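Local coordinates for Lmo2349 protein (Listeria monocytogenes, PDB 4GVO) that probably captures L-cystine or a related amino acid as the extracellular solute-binding component of an ABC transporter, at residues V13-G16 and V22-L25; K40-R45 and Y49-K54; L99-L104 and N108-T113; A130-K135 and V192-K197; N158-G163 and I184-V189. All blocks are in the same frame, centred on the assembly; numbering follows the deposited sequence.

How the interactions relate
Interactions 1 and 2 follow each other at the N-terminal end and share a sheet: 13-16 turns back onto 22-25, then helix residues 40-45 close a short loop onto strand 49-54, which pairs with strand 9-15. On the opposite side of the chain's centre from both, interaction 3 folds 108-113 back over strand 99-104. Interaction 4 spans much more sequence, from 130-135 to 192-197, and encloses interaction 5, where 158-163 meets 184-189; none cross. Strand 95-104 ties the last three together, since its neighbours in the sheet include 186-189 and 191-202. Val103 O to Lys187 N (2.8 Å) joins interactions 3 and 5, and Leu99 O to Leu193 N (2.8 Å) joins 3 and 4.

Interaction 1. Residues V13-G16 and V22-L25; sequences VGTG and VCFL
A classic beta bulge, in which Val22 and Cys23 both face Phe19, sets Cys23 against Thr15 and Gly16 beside the ligand pocket of this family 3 solute-binding protein. Strand 9-15, which runs between strands 49-55 and 72-73, ends here, and the small antiparallel sheet 18-19, 23-25 and 31-32 meets its C-terminal end, Leu31 touching Thr15 and Cys23 lying against Gly16. The two backbones come nearest at Gly16 and Cys23, whose CA atoms are 5.6 Å apart, and no hydrogen bond joins the segments. Instead, the side chain of Cys23 fills the corner: its CB lies 3.2 Å from Gly16 O and 3.3 Å from Thr15 OG1. SG, held between the backbone N and carbonyl carbon of its own residue (chi1 53°), stays beside the same two oxygens, 3.5 Å from Thr15 OG1. It also passes 3.8 Å from Gly16 CA, where no side chain intervenes.

Thr15 divides its branches. OG1 lies opposite the backbone N (chi1 -165°), next to the cysteine, and donates its hydrogen bond to Ala74 O, which fixes the rotation of the hydroxyl; CG2 packs on Phe53 of strand 49-55. Val36 of helix 34-44 and His75 also touch Cys23. Phe19 and His75 line the pocket, where histidine and S-oxy cysteine are both modelled, and the Cys23 side chain lies about 7 Å from the S-oxy cysteine, in a second shell. Gly16 O is buried without a polar partner, covered by Cys23 CB and with SG 3.6 Å from that oxygen.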
# COMPACT_ATOMS: atom_id res chain seq x y z
N VAL A 13 1.20 -2.26 -16.35
CA VAL A 13 1.17 -2.25 -14.89
C VAL A 13 0.55 -0.96 -14.39
O VAL A 13 1.10 0.13 -14.61
CB VAL A 13 2.62 -2.37 -14.34
CG1 VAL A 13 2.62 -2.44 -12.81
CG2 VAL A 13 3.35 -3.58 -14.94
N GLY A 14 -0.57 -1.06 -13.70
CA GLY A 14 -1.14 0.08 -13.05
C GLY A 14 -0.43 0.37 -11.75
O GLY A 14 -0.21 -0.53 -10.95
N THR A 15 -0.11 1.64 -11.55
CA THR A 15 0.43 2.11 -10.30
C THR A 15 0.03 3.54 -10.06
O THR A 15 -0.66 4.15 -10.89
CB THR A 15 1.96 1.87 -10.25
OG1 THR A 15 2.43 2.01 -8.89
CG2 THR A 15 2.73 2.83 -11.17
N GLY A 16 0.45 4.09 -8.93
CA GLY A 16 0.16 5.47 -8.56
C GLY A 16 1.40 6.37 -8.64
O GLY A 16 2.49 5.97 -9.07
N VAL A 22 7.50 4.66 -2.84
CA VAL A 22 6.83 3.43 -3.31
C VAL A 22 6.44 3.55 -4.78
O VAL A 22 6.79 2.71 -5.60
CB VAL A 22 5.64 3.10 -2.42
CG1 VAL A 22 4.71 2.08 -3.08
CG2 VAL A 22 6.12 2.66 -1.03
N CYS A 23 5.73 4.62 -5.10
CA CYS A 23 5.35 4.94 -6.49
C CYS A 23 5.11 6.44 -6.54
O CYS A 23 4.16 6.96 -6.01
CB CYS A 23 4.18 4.09 -7.03
SG CYS A 23 2.68 4.07 -6.03
N PHE A 24 6.05 7.13 -7.17
CA PHE A 24 6.07 8.57 -7.16
C PHE A 24 6.97 9.07 -8.29
O PHE A 24 7.72 8.32 -8.86
CB PHE A 24 6.53 9.10 -5.83
CG PHE A 24 8.02 9.00 -5.60
CD1 PHE A 24 8.60 7.78 -5.24
CD2 PHE A 24 8.86 10.09 -5.76
CE1 PHE A 24 9.95 7.64 -5.02
CE2 PHE A 24 10.22 9.96 -5.54
CZ PHE A 24 10.77 8.72 -5.20
N LEU A 25 6.84 10.36 -8.62
CA LEU A 25 7.65 10.99 -9.63
C LEU A 25 8.78 11.76 -8.95
O LEU A 25 8.54 12.58 -8.04
CB LEU A 25 6.78 11.93 -10.46
CG LEU A 25 5.68 11.25 -11.31
CD1 LEU A 25 4.60 12.29 -11.69
CD2 LEU A 25 6.31 10.52 -12.49

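Interaction 2. Residues K40-R45 and Y49-K54; sequences KEIDKR and YKFKFK. With NA (sodium ion), chain D.
Asp43 OD1 binds a sodium ion at 2.2 Å, and the Asp43 carbonyl O holds the same ion at 2.3 Å. Tyr49 O joins from the other segment, 2.2 Å from the sodium ion; a water and Leu46 O complete the five ligands modelled. The site closes the turn between helix 34-44 and strand 49-55, the second half of a beta-alpha-beta crossover that starts at the parallel strand 9-15. The axes of 40-44 and 49-54 run nearly antiparallel (162°) and approach to 8.0 Å.

The ion lets Asp43 OD1 and Tyr49 O, both electron-rich, approach to 3.1 Å. Each carboxylate oxygen of Asp43 has its own task: OD2 accepts Phe51 N at 3.1 Å, the donor standing well above the carboxylate plane (58° out of it). Metal and amide together should fix the rotation of the group. Asp43 CG, trans to the backbone N (chi1 -173°), carries the carboxylate across to the strand.

The Phe51 ring packs against the helix, touching Val39 there and Val13 of the neighbouring strand. Asp43 OD1 sits at the ring edge, near its plane, 3.5 Å from Phe51 CD1, while Phe51 CZ meets Ile42 CG2 at 4.1 Å.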
# COMPACT_ATOMS: atom_id res chain seq x y z
N LYS A 40 10.52 -3.01 -12.56
CA LYS A 40 11.59 -2.88 -13.56
C LYS A 40 12.63 -4.00 -13.45
O LYS A 40 13.14 -4.49 -14.44
CB LYS A 40 12.25 -1.50 -13.47
CG LYS A 40 11.34 -0.35 -13.89
CD LYS A 40 12.05 1.00 -13.88
CE LYS A 40 11.22 2.10 -14.51
NZ LYS A 40 12.09 3.29 -14.78
N GLU A 41 12.95 -4.40 -12.23
CA GLU A 41 13.84 -5.53 -11.99
C GLU A 41 13.24 -6.84 -12.47
O GLU A 41 13.92 -7.67 -13.08
CB GLU A 41 14.24 -5.58 -10.51
CG GLU A 41 15.30 -6.60 -10.19
CD GLU A 41 16.64 -6.29 -10.87
OE1 GLU A 41 16.95 -5.10 -11.11
OE2 GLU A 41 17.37 -7.25 -11.17
N ILE A 42 11.94 -7.03 -12.25
CA ILE A 42 11.24 -8.18 -12.76
C ILE A 42 11.26 -8.21 -14.28
O ILE A 42 11.56 -9.25 -14.90
CB ILE A 42 9.78 -8.20 -12.22
CG1 ILE A 42 9.80 -8.59 -10.76
CG2 ILE A 42 8.92 -9.13 -13.01
CD1 ILE A 42 8.51 -8.29 -10.03
N ASP A 43 11.00 -7.08 -14.91
CA ASP A 43 11.02 -6.98 -16.37
C ASP A 43 12.39 -7.42 -16.92
O ASP A 43 12.46 -8.18 -17.89
CB ASP A 43 10.69 -5.52 -16.76
CG ASP A 43 10.52 -5.29 -18.24
OD1 ASP A 43 10.49 -6.22 -19.03
OD2 ASP A 43 10.26 -4.12 -18.60
N LYS A 44 13.47 -6.99 -16.27
CA LYS A 44 14.80 -7.31 -16.71
C LYS A 44 15.03 -8.84 -16.76
O LYS A 44 15.76 -9.36 -17.62
CB LYS A 44 15.77 -6.55 -15.79
CG LYS A 44 17.23 -6.84 -15.90
CD LYS A 44 17.96 -6.20 -14.73
CE LYS A 44 17.70 -4.70 -14.65
NZ LYS A 44 18.20 -4.10 -13.36
N ARG A 45 14.38 -9.55 -15.84
CA ARG A 45 14.52 -10.96 -15.69
C ARG A 45 13.50 -11.78 -16.45
O ARG A 45 13.50 -13.03 -16.37
CB ARG A 45 14.52 -11.30 -14.19
CG ARG A 45 15.64 -10.56 -13.48
CD ARG A 45 15.78 -11.01 -12.06
NE ARG A 45 16.71 -10.13 -11.33
CZ ARG A 45 17.54 -10.55 -10.40
NH1 ARG A 45 17.56 -11.84 -10.05
NH2 ARG A 45 18.30 -9.69 -9.77
N TYR A 49 8.72 -10.69 -21.91
CA TYR A 49 7.72 -9.71 -21.55
C TYR A 49 8.39 -8.32 -21.54
O TYR A 49 9.59 -8.20 -21.29
CB TYR A 49 7.16 -10.00 -20.16
CG TYR A 49 6.36 -11.27 -20.10
CD1 TYR A 49 5.02 -11.29 -20.46
CD2 TYR A 49 6.94 -12.46 -19.73
CE1 TYR A 49 4.27 -12.46 -20.42
CE2 TYR A 49 6.19 -13.64 -19.68
CZ TYR A 49 4.85 -13.62 -19.99
OH TYR A 49 4.09 -14.76 -19.94
N LYS A 50 7.59 -7.29 -21.79
CA LYS A 50 8.01 -5.89 -21.63
C LYS A 50 6.97 -5.24 -20.76
O LYS A 50 5.82 -5.25 -21.09
CB LYS A 50 8.08 -5.17 -22.99
CG LYS A 50 8.54 -3.71 -22.96
CD LYS A 50 8.27 -2.99 -24.29
CE LYS A 50 6.98 -2.14 -24.27
NZ LYS A 50 6.14 -2.31 -25.50
N PHE A 51 7.39 -4.65 -19.66
CA PHE A 51 6.46 -4.04 -18.71
C PHE A 51 6.46 -2.55 -18.93
O PHE A 51 7.52 -1.91 -19.00
CB PHE A 51 6.87 -4.36 -17.27
CG PHE A 51 6.65 -5.80 -16.86
CD1 PHE A 51 7.45 -6.83 -17.34
CD2 PHE A 51 5.64 -6.15 -15.95
CE1 PHE A 51 7.24 -8.14 -16.97
CE2 PHE A 51 5.46 -7.48 -15.58
CZ PHE A 51 6.29 -8.46 -16.07
N LYS A 52 5.28 -1.99 -19.01
CA LYS A 52 5.12 -0.57 -19.06
C LYS A 52 4.12 -0.13 -18.01
O LYS A 52 3.26 -0.90 -17.63
CB LYS A 52 4.65 -0.13 -20.41
CG LYS A 52 3.33 -0.64 -20.80
CD LYS A 52 2.96 -0.19 -22.22
CE LYS A 52 2.83 1.33 -22.34
NZ LYS A 52 2.41 1.72 -23.71
N PHE A 53 4.21 1.12 -17.58
CA PHE A 53 3.34 1.61 -16.54
C PHE A 53 2.20 2.46 -17.09
O PHE A 53 2.33 3.16 -18.10
CB PHE A 53 4.16 2.43 -15.52
CG PHE A 53 5.19 1.61 -14.80
CD1 PHE A 53 4.84 0.81 -13.72
CD2 PHE A 53 6.50 1.60 -15.24
CE1 PHE A 53 5.80 0.08 -13.07
CE2 PHE A 53 7.46 0.83 -14.60
CZ PHE A 53 7.10 0.08 -13.51
N LYS A 54 1.10 2.41 -16.35
CA LYS A 54 -0.05 3.29 -16.52
C LYS A 54 -0.38 3.84 -15.14
O LYS A 54 -0.82 3.11 -14.26
CB LYS A 54 -1.25 2.54 -17.11
CG LYS A 54 -2.44 3.43 -17.41
CD LYS A 54 -3.69 2.67 -17.82
CE LYS A 54 -3.66 2.12 -19.22
NZ LYS A 54 -3.95 3.15 -20.27
NA NA D . 11.29 -8.09 -19.90
O HOH W 1 13.10 -7.54 -21.18

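Interaction 3. Residues L99-L104 and N108-T113; sequences LQLTVL and NSINST
Strand 99-104 and the irregular segment 108-113, from Leu101 facing Asn111 to Val103 facing Ile110, run in roughly opposite directions with their backbones well separated. The CA atoms of Leu101 and Asn111 are 7.8 Å apart, and no hydrogen bond spans the gap; side chains fill it. Ile110 serves both strand residues with a fork. Its CG2, trans to the backbone N, meets Leu101 CD1 at 3.6 Å, the two side chains crossing at about a right angle. The longer branch, with CG1 beside the backbone N and anti to the carbonyl carbon (chi1 -66°), sends CD1 to Val103 CG1, 4.1 Å away.

Strand 95-104 is a central member of the sheet in the second lobe of the solute-binding fold, flanked by strands 168-170 and 186-189, and the loop covers it on the way to strand 120-123. Leu116 closes on Ile110 from further along this loop, and Leu193 of strand 191-202 touches both Leu101 and Thr113.

Leu101 CD1 is the busiest atom of the contact. Beyond Ile110 it comes within 3.9 Å of Asn111 O and 4.0 Å of Thr113 CG2. The threonine hydroxyl is engaged elsewhere, hydrogen-bonded to Gln140 OE1, while Asp115 OD2 accepts a hydrogen bond from Asn111 N, a link within the loop.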
# COMPACT_ATOMS: atom_id res chain seq x y z
N LEU A 99 -1.17 -3.09 9.87
CA LEU A 99 -1.94 -1.85 10.09
C LEU A 99 -2.23 -1.59 11.57
O LEU A 99 -2.61 -2.49 12.30
CB LEU A 99 -3.28 -1.93 9.36
CG LEU A 99 -3.19 -1.94 7.81
CD1 LEU A 99 -4.61 -2.11 7.21
CD2 LEU A 99 -2.49 -0.69 7.30
N GLN A 100 -2.07 -0.35 11.97
CA GLN A 100 -2.42 0.14 13.28
C GLN A 100 -3.13 1.47 13.17
O GLN A 100 -2.83 2.25 12.24
CB GLN A 100 -1.18 0.34 14.17
CG GLN A 100 -0.58 -0.97 14.68
CD GLN A 100 0.77 -0.76 15.30
OE1 GLN A 100 1.75 -0.69 14.61
NE2 GLN A 100 0.81 -0.60 16.63
N LEU A 101 -3.99 1.78 14.12
CA LEU A 101 -4.45 3.15 14.28
C LEU A 101 -3.25 4.07 14.38
O LEU A 101 -2.23 3.73 14.97
CB LEU A 101 -5.32 3.33 15.49
CG LEU A 101 -6.62 2.54 15.56
CD1 LEU A 101 -7.35 2.81 16.88
CD2 LEU A 101 -7.52 2.82 14.35
N THR A 102 -3.40 5.24 13.77
CA THR A 102 -2.31 6.20 13.70
C THR A 102 -2.91 7.55 14.08
O THR A 102 -3.98 7.92 13.63
CB THR A 102 -1.72 6.19 12.29
OG1 THR A 102 -1.11 4.92 12.05
CG2 THR A 102 -0.67 7.29 12.12
N VAL A 103 -2.22 8.26 14.97
CA VAL A 103 -2.70 9.51 15.55
C VAL A 103 -1.59 10.56 15.56
O VAL A 103 -0.43 10.28 15.28
CB VAL A 103 -3.20 9.26 16.99
CG1 VAL A 103 -4.41 8.31 17.01
CG2 VAL A 103 -2.05 8.73 17.87
N LEU A 104 -1.96 11.80 15.86
CA LEU A 104 -0.93 12.82 16.17
C LEU A 104 -0.06 12.35 17.34
O LEU A 104 -0.53 11.74 18.29
CB LEU A 104 -1.59 14.08 16.60
CG LEU A 104 -2.11 15.03 15.65
CD1 LEU A 104 -2.51 16.25 16.53
CD2 LEU A 104 -1.07 15.41 14.59
N ASN A 108 -2.75 10.81 23.21
CA ASN A 108 -2.74 9.56 23.94
C ASN A 108 -4.12 9.08 24.34
O ASN A 108 -4.28 8.19 25.18
CB ASN A 108 -1.84 9.73 25.16
CG ASN A 108 -0.40 9.98 24.74
OD1 ASN A 108 0.18 9.13 24.07
ND2 ASN A 108 0.17 11.13 25.11
N SER A 109 -5.14 9.64 23.69
CA SER A 109 -6.51 9.31 24.05
C SER A 109 -7.05 8.03 23.43
O SER A 109 -8.08 7.50 23.86
CB SER A 109 -7.43 10.48 23.76
OG SER A 109 -7.67 10.67 22.37
N ILE A 110 -6.32 7.51 22.45
CA ILE A 110 -6.77 6.33 21.69
C ILE A 110 -5.71 5.20 21.75
O ILE A 110 -4.54 5.42 21.45
CB ILE A 110 -6.98 6.73 20.20
CG1 ILE A 110 -8.11 7.71 20.07
CG2 ILE A 110 -7.21 5.51 19.33
CD1 ILE A 110 -8.13 8.55 18.79
N ASN A 111 -6.15 4.02 22.16
CA ASN A 111 -5.37 2.82 22.06
C ASN A 111 -6.21 1.76 21.37
O ASN A 111 -5.90 1.41 20.26
CB ASN A 111 -4.82 2.39 23.44
CG ASN A 111 -3.83 1.25 23.29
OD1 ASN A 111 -4.22 0.18 22.90
ND2 ASN A 111 -2.54 1.56 23.39
N SER A 112 -7.27 1.28 22.00
CA SER A 112 -8.21 0.36 21.39
C SER A 112 -9.06 1.10 20.36
O SER A 112 -9.34 2.28 20.48
CB SER A 112 -9.16 -0.13 22.47
OG SER A 112 -10.16 -1.00 21.98
N THR A 113 -9.60 0.34 19.39
CA THR A 113 -10.65 0.88 18.54
C THR A 113 -11.89 1.28 19.33
O THR A 113 -12.69 2.09 18.88
CB THR A 113 -11.04 -0.04 17.40
OG1 THR A 113 -11.46 -1.27 17.97
CG2 THR A 113 -9.84 -0.31 16.47

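Interaction 4. Residues A130-K135 and V192-K197; sequences ALVLKK and VLSNAK
Val132 carries the helix side of this contact against Leu193 and Ser194. Its CB points at the strand but stops short, 4.8 Å from Ser194 CB, and the two methyls bridge the remaining gap. CG1 lies trans to the backbone N (chi1 165°) and ends 4.0 Å from Leu193 CB, at an equal 4.0 Å from Leu193 O. CG2 takes the position beside the backbone N and reaches the next residue, 3.9 Å from Ser194 CB. Ser194 OG is a little further from this methyl, at 4.2 Å. The valine thus straddles the Leu193-Ser194 peptide with one methyl for each residue, and no hydrogen bond accompanies the contact.

In the two-lobed fold of solute-binding proteins, helix 128-139 packs on the sheet of the second lobe. Strand 191-202 pairs there with strand 95-104 and, further along, with strands 72-73 and 88-89 of the first lobe, so it belongs to the connection between lobes. Ser127, just before the helix, and Asn128, its first residue, belong to the ligand pocket; Ser127 OG is hydrogen-bonded to Ala130 N. The Ser194 side chain stands about 8 Å from the bound histidine.

Ile169 of strand 168-170 touches Val132, Leu133 and Leu193, and so contacts both sides of the pair. One turn further along the helix, Lys135 NZ forms a salt bridge with Glu82 OE2.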
# COMPACT_ATOMS: atom_id res chain seq x y z
N ALA A 130 -9.27 0.92 4.96
CA ALA A 130 -10.63 1.41 5.05
C ALA A 130 -11.62 0.27 5.34
O ALA A 130 -12.57 0.47 6.09
CB ALA A 130 -11.01 2.19 3.76
N LEU A 131 -11.44 -0.88 4.71
CA LEU A 131 -12.27 -2.04 4.92
C LEU A 131 -12.14 -2.58 6.35
O LEU A 131 -13.14 -2.92 6.99
CB LEU A 131 -11.98 -3.11 3.86
CG LEU A 131 -12.80 -4.40 3.98
CD1 LEU A 131 -14.30 -4.09 3.78
CD2 LEU A 131 -12.28 -5.46 3.03
N VAL A 132 -10.89 -2.66 6.81
CA VAL A 132 -10.60 -3.11 8.17
C VAL A 132 -11.34 -2.19 9.14
O VAL A 132 -12.01 -2.67 10.06
CB VAL A 132 -9.06 -3.08 8.39
CG1 VAL A 132 -8.70 -3.17 9.88
CG2 VAL A 132 -8.37 -4.16 7.56
N LEU A 133 -11.27 -0.88 8.96
CA LEU A 133 -12.00 0.04 9.81
C LEU A 133 -13.53 -0.11 9.72
O LEU A 133 -14.22 -0.04 10.71
CB LEU A 133 -11.64 1.49 9.49
CG LEU A 133 -10.22 1.95 9.84
CD1 LEU A 133 -9.98 3.30 9.12
CD2 LEU A 133 -10.04 1.99 11.38
N LYS A 134 -14.04 -0.31 8.50
CA LYS A 134 -15.47 -0.47 8.30
C LYS A 134 -15.97 -1.66 9.10
O LYS A 134 -17.03 -1.58 9.74
CB LYS A 134 -15.77 -0.63 6.80
CG LYS A 134 -17.24 -0.80 6.48
CD LYS A 134 -17.51 -1.07 5.00
CE LYS A 134 -17.48 0.21 4.16
NZ LYS A 134 -18.50 1.23 4.54
N LYS A 135 -15.25 -2.77 9.04
CA LYS A 135 -15.69 -3.96 9.75
C LYS A 135 -15.67 -3.74 11.25
O LYS A 135 -16.57 -4.20 11.96
CB LYS A 135 -14.82 -5.13 9.38
CG LYS A 135 -15.04 -5.62 7.96
CD LYS A 135 -14.04 -6.69 7.68
CE LYS A 135 -14.27 -7.33 6.33
NZ LYS A 135 -13.19 -8.26 5.96
N VAL A 192 -2.08 -4.35 16.39
CA VAL A 192 -2.11 -4.59 14.94
C VAL A 192 -3.49 -5.14 14.55
O VAL A 192 -3.94 -6.15 15.08
CB VAL A 192 -0.98 -5.53 14.54
CG1 VAL A 192 -1.04 -5.93 13.05
CG2 VAL A 192 0.36 -4.93 14.85
N LEU A 193 -4.16 -4.41 13.65
CA LEU A 193 -5.52 -4.67 13.24
C LEU A 193 -5.62 -5.55 12.02
O LEU A 193 -6.68 -6.11 11.76
CB LEU A 193 -6.26 -3.36 12.99
CG LEU A 193 -6.31 -2.36 14.17
CD1 LEU A 193 -6.93 -1.04 13.69
CD2 LEU A 193 -6.99 -2.94 15.41
N SER A 194 -4.53 -5.67 11.28
CA SER A 194 -4.45 -6.50 10.09
C SER A 194 -2.96 -6.71 9.82
O SER A 194 -2.17 -5.78 10.00
CB SER A 194 -5.10 -5.75 8.91
OG SER A 194 -4.91 -6.45 7.66
N ASN A 195 -2.60 -7.91 9.37
CA ASN A 195 -1.21 -8.25 9.10
C ASN A 195 -1.06 -8.95 7.73
O ASN A 195 -0.39 -9.98 7.63
CB ASN A 195 -0.59 -9.09 10.22
CG ASN A 195 0.93 -9.13 10.14
OD1 ASN A 195 1.56 -8.25 9.53
ND2 ASN A 195 1.51 -10.16 10.70
N ALA A 196 -1.70 -8.39 6.70
CA ALA A 196 -1.60 -8.89 5.33
C ALA A 196 -0.22 -8.65 4.75
O ALA A 196 0.44 -7.62 5.05
CB ALA A 196 -2.65 -8.26 4.46
N LYS A 197 0.24 -9.57 3.92
CA LYS A 197 1.42 -9.30 3.11
C LYS A 197 1.00 -8.65 1.78
O LYS A 197 -0.17 -8.62 1.43
CB LYS A 197 2.18 -10.61 2.88
CG LYS A 197 2.73 -11.26 4.14
CD LYS A 197 3.54 -12.53 3.91
CE LYS A 197 4.02 -13.09 5.26
NZ LYS A 197 4.89 -14.24 5.05

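Interaction 5. Residues N158-G163 and I184-V189; sequences NQLKTG and IKEKVV
With CG1 trans to its own carbonyl carbon (chi1 -53°) and CD1 stretched on beyond it (chi2 158°), Ile184 projects onto helix 156-162 between Asn158 and Lys161, one turn apart. Its terminal methyl CD1 lies 3.7 Å from Asn158 OD1 and 4.0 Å from Asn158 CG, the two side chains crossing at about a right angle. The other end of that amide is occupied, Asn158 ND2 being hydrogen-bonded to Asp155 OD1, which helps hold the oxygen toward the methyl. Lys161 likewise crosses the isoleucine nearly perpendicularly, its CB 3.9 Å from Ile184 CD1; this lysine has two conformers, and the closer approach of its outer carbons is doubtful.

Leu160 faces the strand rather than the loop. Its CD1 rests against the buried carboxylate of Glu186, 3.6 Å from OE2 and 3.8 Å from CD. No hydrogen bond crosses between the segments; Glu186 OE2 has a weak one from Gln178 NE2 instead, and Asn179 ND2 is hydrogen-bonded to Glu186 O.

Both of those partners belong to helix 172-180, so the start of strand 186-189 touches both helix 156-162 and helix 172-180, in the second lobe of the solute-binding fold. Ala157 of helix 156-162 receives Ile184 and Glu186, and on its edge strand 186-189 pairs antiparallel with strand 95-104, where Val189 bonds through its backbone with Leu101.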
# COMPACT_ATOMS: atom_id res chain seq x y z
N ASN A 158 -2.98 16.45 7.24
CA ASN A 158 -3.54 17.73 7.58
C ASN A 158 -4.83 17.67 8.40
O ASN A 158 -5.03 18.50 9.25
CB ASN A 158 -3.65 18.64 6.34
CG ASN A 158 -2.30 19.21 5.96
OD1 ASN A 158 -1.85 20.15 6.60
ND2 ASN A 158 -1.65 18.64 4.95
N GLN A 159 -5.68 16.69 8.15
CA GLN A 159 -6.84 16.56 8.96
C GLN A 159 -6.48 16.06 10.36
O GLN A 159 -7.13 16.48 11.34
CB GLN A 159 -7.90 15.66 8.33
CG GLN A 159 -8.41 16.16 7.00
CD GLN A 159 -9.77 15.63 6.63
OE1 GLN A 159 -10.63 15.43 7.52
NE2 GLN A 159 -9.99 15.39 5.32
N LEU A 160 -5.40 15.28 10.51
CA LEU A 160 -4.95 14.95 11.88
C LEU A 160 -4.38 16.20 12.59
O LEU A 160 -4.65 16.44 13.75
CB LEU A 160 -3.87 13.88 11.86
CG LEU A 160 -4.35 12.47 11.47
CD1 LEU A 160 -3.15 11.55 11.26
CD2 LEU A 160 -5.34 11.90 12.48
N LYS A 161 -3.62 16.99 11.84
CA LYS A 161 -2.98 18.20 12.38
C LYS A 161 -4.00 19.12 13.02
O LYS A 161 -3.78 19.64 14.10
CB LYS A 161 -2.26 18.97 11.26
CG LYS A 161 -1.47 20.20 11.71
CD LYS A 161 -0.77 20.91 10.54
CE LYS A 161 0.14 22.06 11.00
NZ LYS A 161 1.45 22.23 10.29
N THR A 162 -5.10 19.38 12.29
CA THR A 162 -6.12 20.31 12.75
C THR A 162 -7.10 19.75 13.75
O THR A 162 -7.88 20.50 14.33
CB THR A 162 -6.98 20.85 11.59
OG1 THR A 162 -7.68 19.78 10.98
CG2 THR A 162 -6.13 21.51 10.56
N GLY A 163 -7.07 18.43 13.96
CA GLY A 163 -8.03 17.78 14.80
C GLY A 163 -9.35 17.44 14.11
O GLY A 163 -10.24 16.90 14.72
N ILE A 184 4.02 17.68 10.81
CA ILE A 184 2.94 16.93 11.43
C ILE A 184 3.54 15.57 11.78
O ILE A 184 3.79 14.76 10.87
CB ILE A 184 1.72 16.77 10.47
CG1 ILE A 184 1.26 18.14 9.92
CG2 ILE A 184 0.58 15.95 11.16
CD1 ILE A 184 0.46 18.04 8.61
N LYS A 185 3.78 15.30 13.05
CA LYS A 185 4.29 13.96 13.47
C LYS A 185 3.14 13.05 13.84
O LYS A 185 2.27 13.41 14.65
CB LYS A 185 5.23 14.10 14.67
CG LYS A 185 6.39 15.06 14.48
CD LYS A 185 7.32 14.71 13.32
CE LYS A 185 8.49 15.70 13.33
NZ LYS A 185 9.48 15.42 12.27
N GLU A 186 3.18 11.86 13.27
CA GLU A 186 2.20 10.82 13.54
C GLU A 186 2.85 9.70 14.28
O GLU A 186 4.07 9.53 14.29
CB GLU A 186 1.66 10.29 12.24
CG GLU A 186 0.86 11.32 11.46
CD GLU A 186 0.37 10.81 10.12
OE1 GLU A 186 0.55 9.62 9.83
OE2 GLU A 186 -0.11 11.63 9.29
N LYS A 187 2.03 8.92 14.97
CA LYS A 187 2.53 7.69 15.65
C LYS A 187 1.48 6.59 15.53
O LYS A 187 0.27 6.88 15.56
CB LYS A 187 2.93 7.96 17.10
CG LYS A 187 1.78 8.18 18.03
CD LYS A 187 2.25 8.45 19.45
CE LYS A 187 1.06 8.78 20.33
NZ LYS A 187 1.55 9.28 21.64
N VAL A 188 1.94 5.34 15.44
CA VAL A 188 1.02 4.20 15.57
C VAL A 188 0.71 3.97 17.04
O VAL A 188 1.55 4.23 17.94
CB VAL A 188 1.61 2.90 14.92
CG1 VAL A 188 1.77 3.10 13.41
CG2 VAL A 188 2.92 2.46 15.56
N VAL A 189 -0.51 3.52 17.30
CA VAL A 189 -0.97 3.21 18.66
C VAL A 189 -1.73 1.90 18.61
O VAL A 189 -2.28 1.52 17.58
CB VAL A 189 -1.83 4.32 19.29
CG1 VAL A 189 -1.01 5.58 19.51
CG2 VAL A 189 -3.08 4.61 18.48